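Local coordinates for protein oligogalacturonate lyase (PDB 3C5M) that probably cleaves pectin-derived oligogalacturonides by a lyase reaction, with a manganese ion bound near the middle of a seven-bladed beta-propeller, at residues D55-R60 / A72-E77; R60-L65 / F95-N100. One frame throughout, in Å; residues are numbered along the deposited sequence.

Interaction 1. Residues D55-R60 / A72-E77; sequences DFDGNR and AVQLTE
The Asp57 carboxylate and the Gln74 amide are the flat groups that meet, with their planes 49° apart. Gln74 NE2 comes from above the carboxylate plane and donates to Asp57 OD2 at 3.2 Å, with an N-H...O angle of 152°. The amide plane is tilted a little from this acceptor. Asp57 CB lies beside the other branch, 3.5 Å from Gln74 OE1. The third flat group, the Arg60 guanidinium, has Asp55 CG at its edge and in its plane. Arg60 NE meets the syn lone pair of Asp55 OD2 at 2.6 Å in a salt bridge.

Asp57 lies in a type I turn from Asp55 to Gly58, closed by Gly58 N to Asp55 O at 2.8 Å. The turn belongs to the loop joining strands 49-54 and 61-66 of one propeller blade. Gln74 ends strand 71-74 of the same blade. Its extended side chain crosses Asp57 at about a right angle. The second Gln74 NE2 bond goes to Thr76 O at 3.0 Å, with the acceptor in the amide plane. Gln74 OE1 accepts from Ala2 N, which also bonds weakly to Asp57 OD2.

Both polar atoms of the Gln74 amide are thus engaged, which restricts its rotation. Its N-H may offset part of the negative charge on Asp57.

Interaction 2. Residues R60-L65 / F95-N100; sequences RNYYLL and FFYVKN
Tyr97, which packs on Tyr62, has its OH gripped by two groups. Lys99 NZ donates to Tyr97 OH at 2.7 Å from the edge of the ring, and Glu114 OE1 is the second partner. Lys99 NZ also forms a salt bridge with Asp81. The contact joins consecutive blades of the seven-bladed beta-propeller: strand 61-66 lies in one sheet and strand 94-99 in the next.

Tyr62, Phe95 and Tyr97 form a buried aromatic cluster between the two sheets. Tyr62 CG stands anti to its carbonyl carbon (chi1 -83°), and the ring reaches across to strand 94-99. Phe95 CE2 lies over one face of Tyr62, displaced toward the rim. These two rings are oblique, with centroids of Tyr62 and Phe95 4.9 Å apart and planes at 59°. Tyr62 turns its edge toward the face of Tyr97 in an offset edge-to-face pair, with planes at 63°. The polar end of Tyr62 is satisfied outside the cluster, where its OH bonds to Asn82 O. Its side chain is about 11 Å from those of the manganese ligands Gln350 and His355. The closest approach to Tyr97 is by Tyr62 CE2, 3.5 Å from Tyr97 CB.

Overall arrangement
From the N terminus the chain first lays down strand 6-8, an outer strand of this blade. It passes through a second sheet and returns by 33-34 to strand 49-54. It turns through 55-60 and enters strand 61-66. Arg60 ends segment 55-60 and begins segment 60-65. The chain returns on strand 71-74, where interaction 1 closes a short loop within the same sheet. It then leaves for strand 94-99 of the next blade, where interaction 2 closes a longer loop. The two loops cross, because their segments alternate along the chain. Strands 61-66 and 71-74 are antiparallel neighbours. Interaction 1 thus works within a blade, while interaction 2 links that blade to its successor.

Interaction 1. Residues D55-R60 / A72-E77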
# COMPACT_ATOMS: atom_id res chain seq x y z
N ASP A 55 1.94 -11.52 15.61
CA ASP A 55 1.07 -12.31 16.49
C ASP A 55 1.63 -12.56 17.89
O ASP A 55 1.20 -13.49 18.56
CB ASP A 55 0.73 -13.64 15.84
CG ASP A 55 0.05 -13.48 14.50
OD1 ASP A 55 -0.35 -14.50 13.88
OD2 ASP A 55 -0.07 -12.32 14.05
N PHE A 56 2.57 -11.74 18.32
CA PHE A 56 3.16 -11.91 19.64
C PHE A 56 2.11 -12.13 20.72
O PHE A 56 2.29 -12.95 21.62
CB PHE A 56 4.00 -10.69 20.01
CG PHE A 56 5.15 -10.45 19.09
CD1 PHE A 56 6.32 -11.19 19.21
CD2 PHE A 56 5.05 -9.52 18.07
CE1 PHE A 56 7.38 -11.01 18.33
CE2 PHE A 56 6.10 -9.32 17.19
CZ PHE A 56 7.27 -10.07 17.32
N ASP A 57 1.00 -11.40 20.64
CA ASP A 57 -0.04 -11.51 21.65
C ASP A 57 -1.21 -12.41 21.25
O ASP A 57 -2.36 -12.18 21.64
CB ASP A 57 -0.54 -10.12 22.04
CG ASP A 57 -1.42 -10.13 23.27
OD1 ASP A 57 -1.12 -10.88 24.22
OD2 ASP A 57 -2.42 -9.38 23.29
N GLY A 58 -0.92 -13.44 20.45
CA GLY A 58 -1.95 -14.37 20.03
C GLY A 58 -2.94 -13.79 19.04
O GLY A 58 -3.88 -14.46 18.62
N ASN A 59 -2.73 -12.53 18.68
CA ASN A 59 -3.61 -11.87 17.73
C ASN A 59 -2.81 -11.02 16.80
O ASN A 59 -1.79 -10.46 17.18
CB ASN A 59 -4.62 -11.00 18.46
CG ASN A 59 -5.81 -11.77 18.95
OD1 ASN A 59 -6.44 -11.42 19.95
ND2 ASN A 59 -6.15 -12.85 18.24
N ARG A 60 -3.29 -10.92 15.57
CA ARG A 60 -2.63 -10.09 14.58
C ARG A 60 -2.89 -8.64 15.04
O ARG A 60 -3.97 -8.12 14.80
CB ARG A 60 -3.27 -10.37 13.21
CG ARG A 60 -2.54 -9.82 12.00
CD ARG A 60 -1.18 -10.48 11.82
NE ARG A 60 -1.27 -11.95 11.75
CZ ARG A 60 -1.76 -12.63 10.71
NH1 ARG A 60 -2.21 -11.99 9.64
NH2 ARG A 60 -1.78 -13.96 10.76
N ALA A 72 9.97 -3.42 20.75
CA ALA A 72 8.71 -3.10 20.12
C ALA A 72 7.62 -3.04 21.17
O ALA A 72 7.56 -3.89 22.07
CB ALA A 72 8.37 -4.15 19.08
N VAL A 73 6.74 -2.05 21.06
CA VAL A 73 5.65 -1.93 22.01
C VAL A 73 4.34 -2.28 21.31
O VAL A 73 4.15 -1.97 20.14
CB VAL A 73 5.58 -0.49 22.58
CG1 VAL A 73 5.58 0.53 21.46
CG2 VAL A 73 4.33 -0.33 23.43
N GLN A 74 3.46 -2.97 22.03
CA GLN A 74 2.19 -3.36 21.46
C GLN A 74 1.28 -2.13 21.42
O GLN A 74 1.00 -1.52 22.45
CB GLN A 74 1.54 -4.46 22.30
CG GLN A 74 0.62 -5.39 21.51
CD GLN A 74 -0.10 -6.40 22.40
OE1 GLN A 74 0.50 -6.99 23.32
NE2 GLN A 74 -1.39 -6.61 22.13
N LEU A 75 0.84 -1.77 20.22
CA LEU A 75 -0.02 -0.61 19.99
C LEU A 75 -1.49 -0.92 20.19
O LEU A 75 -2.21 -0.15 20.83
CB LEU A 75 0.20 -0.08 18.57
CG LEU A 75 1.21 1.04 18.38
CD1 LEU A 75 2.32 0.95 19.40
CD2 LEU A 75 1.74 1.00 16.97
N THR A 76 -1.93 -2.05 19.65
CA THR A 76 -3.33 -2.45 19.74
C THR A 76 -3.47 -3.88 20.25
O THR A 76 -2.57 -4.69 20.08
CB THR A 76 -4.00 -2.36 18.37
OG1 THR A 76 -3.43 -3.34 17.51
CG2 THR A 76 -3.79 -0.98 17.78
N GLU A 77 -4.62 -4.18 20.85
CA GLU A 77 -4.89 -5.51 21.39
C GLU A 77 -6.26 -6.03 20.95
O GLU A 77 -7.06 -5.28 20.39
CB GLU A 77 -4.82 -5.48 22.92
CG GLU A 77 -5.87 -4.57 23.57
CD GLU A 77 -5.60 -4.34 25.06
OE1 GLU A 77 -5.58 -5.33 25.82
OE2 GLU A 77 -5.41 -3.17 25.46

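Interaction 2. Residues R60-L65 / F95-N100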
# COMPACT_ATOMS: atom_id res chain seq x y z
N ARG A 60 -3.29 -10.92 15.57
CA ARG A 60 -2.63 -10.09 14.58
C ARG A 60 -2.89 -8.64 15.04
O ARG A 60 -3.97 -8.12 14.80
CB ARG A 60 -3.27 -10.37 13.21
CG ARG A 60 -2.54 -9.82 12.00
CD ARG A 60 -1.18 -10.48 11.82
NE ARG A 60 -1.27 -11.95 11.75
CZ ARG A 60 -1.76 -12.63 10.71
NH1 ARG A 60 -2.21 -11.99 9.64
NH2 ARG A 60 -1.78 -13.96 10.76
N ASN A 61 -1.91 -8.02 15.72
CA ASN A 61 -2.00 -6.63 16.24
C ASN A 61 -0.88 -5.71 15.73
O ASN A 61 0.07 -6.17 15.11
CB ASN A 61 -1.92 -6.62 17.76
CG ASN A 61 -3.05 -7.37 18.42
OD1 ASN A 61 -4.23 -7.13 18.11
ND2 ASN A 61 -2.72 -8.29 19.34
N TYR A 62 -0.96 -4.42 16.04
CA TYR A 62 0.04 -3.44 15.61
C TYR A 62 1.14 -3.20 16.63
O TYR A 62 0.89 -3.09 17.85
CB TYR A 62 -0.62 -2.10 15.32
CG TYR A 62 -1.21 -1.99 13.94
CD1 TYR A 62 -0.40 -1.84 12.82
CD2 TYR A 62 -2.58 -2.04 13.76
CE1 TYR A 62 -0.94 -1.74 11.56
CE2 TYR A 62 -3.13 -1.94 12.51
CZ TYR A 62 -2.31 -1.78 11.41
OH TYR A 62 -2.88 -1.61 10.17
N TYR A 63 2.37 -3.08 16.14
CA TYR A 63 3.49 -2.82 17.03
C TYR A 63 4.28 -1.62 16.49
O TYR A 63 4.12 -1.24 15.34
CB TYR A 63 4.40 -4.06 17.12
CG TYR A 63 3.78 -5.23 17.89
CD1 TYR A 63 4.10 -5.45 19.23
CD2 TYR A 63 2.82 -6.06 17.29
CE1 TYR A 63 3.49 -6.48 19.96
CE2 TYR A 63 2.20 -7.09 18.00
CZ TYR A 63 2.54 -7.29 19.34
OH TYR A 63 1.91 -8.29 20.06
N LEU A 64 5.08 -1.01 17.35
CA LEU A 64 5.93 0.10 16.95
C LEU A 64 7.31 -0.39 17.35
O LEU A 64 7.57 -0.60 18.53
CB LEU A 64 5.61 1.39 17.71
CG LEU A 64 6.39 2.60 17.17
CD1 LEU A 64 5.83 2.96 15.81
CD2 LEU A 64 6.27 3.78 18.12
N LEU A 65 8.17 -0.61 16.36
CA LEU A 65 9.51 -1.09 16.60
C LEU A 65 10.50 0.06 16.63
O LEU A 65 10.44 0.96 15.80
CB LEU A 65 9.93 -2.07 15.50
CG LEU A 65 11.36 -2.61 15.55
CD1 LEU A 65 11.58 -3.35 16.85
CD2 LEU A 65 11.63 -3.54 14.36
N PHE A 95 -1.03 6.93 15.00
CA PHE A 95 -1.21 6.15 13.78
C PHE A 95 -2.69 5.82 13.70
O PHE A 95 -3.39 5.89 14.70
CB PHE A 95 -0.32 4.88 13.77
CG PHE A 95 -0.97 3.64 14.33
CD1 PHE A 95 -1.05 3.43 15.70
CD2 PHE A 95 -1.50 2.67 13.47
CE1 PHE A 95 -1.65 2.28 16.22
CE2 PHE A 95 -2.10 1.51 13.98
CZ PHE A 95 -2.18 1.32 15.36
N PHE A 96 -3.17 5.49 12.50
CA PHE A 96 -4.58 5.18 12.30
C PHE A 96 -4.75 3.77 11.75
O PHE A 96 -3.91 3.28 10.99
CB PHE A 96 -5.23 6.14 11.29
CG PHE A 96 -5.25 7.58 11.73
CD1 PHE A 96 -4.07 8.32 11.82
CD2 PHE A 96 -6.46 8.20 12.02
CE1 PHE A 96 -4.10 9.67 12.20
CE2 PHE A 96 -6.50 9.55 12.39
CZ PHE A 96 -5.32 10.28 12.48
N TYR A 97 -5.86 3.14 12.12
CA TYR A 97 -6.16 1.81 11.61
C TYR A 97 -7.64 1.53 11.77
O TYR A 97 -8.32 2.22 12.52
CB TYR A 97 -5.35 0.75 12.35
CG TYR A 97 -5.92 0.36 13.69
CD1 TYR A 97 -5.78 1.21 14.79
CD2 TYR A 97 -6.58 -0.86 13.87
CE1 TYR A 97 -6.28 0.85 16.05
CE2 TYR A 97 -7.09 -1.24 15.12
CZ TYR A 97 -6.93 -0.37 16.20
OH TYR A 97 -7.44 -0.72 17.43
N VAL A 98 -8.13 0.52 11.06
CA VAL A 98 -9.54 0.15 11.13
C VAL A 98 -9.72 -1.16 11.89
O VAL A 98 -9.03 -2.15 11.63
CB VAL A 98 -10.14 -0.02 9.73
CG1 VAL A 98 -11.58 -0.48 9.84
CG2 VAL A 98 -10.05 1.30 8.98
N LYS A 99 -10.66 -1.16 12.83
CA LYS A 99 -10.92 -2.35 13.62
C LYS A 99 -12.33 -2.85 13.37
O LYS A 99 -13.28 -2.06 13.31
CB LYS A 99 -10.73 -2.05 15.12
CG LYS A 99 -10.66 -3.32 15.98
CD LYS A 99 -10.69 -3.02 17.47
CE LYS A 99 -9.61 -3.77 18.22
NZ LYS A 99 -8.25 -3.29 17.83
N ASN A 100 -12.47 -4.17 13.22
CA ASN A 100 -13.76 -4.82 13.00
C ASN A 100 -14.46 -4.31 11.78
O ASN A 100 -15.67 -4.46 11.66
CB ASN A 100 -14.64 -4.65 14.23
CG ASN A 100 -14.01 -5.25 15.46
OD1 ASN A 100 -13.91 -4.61 16.50
ND2 ASN A 100 -13.56 -6.50 15.34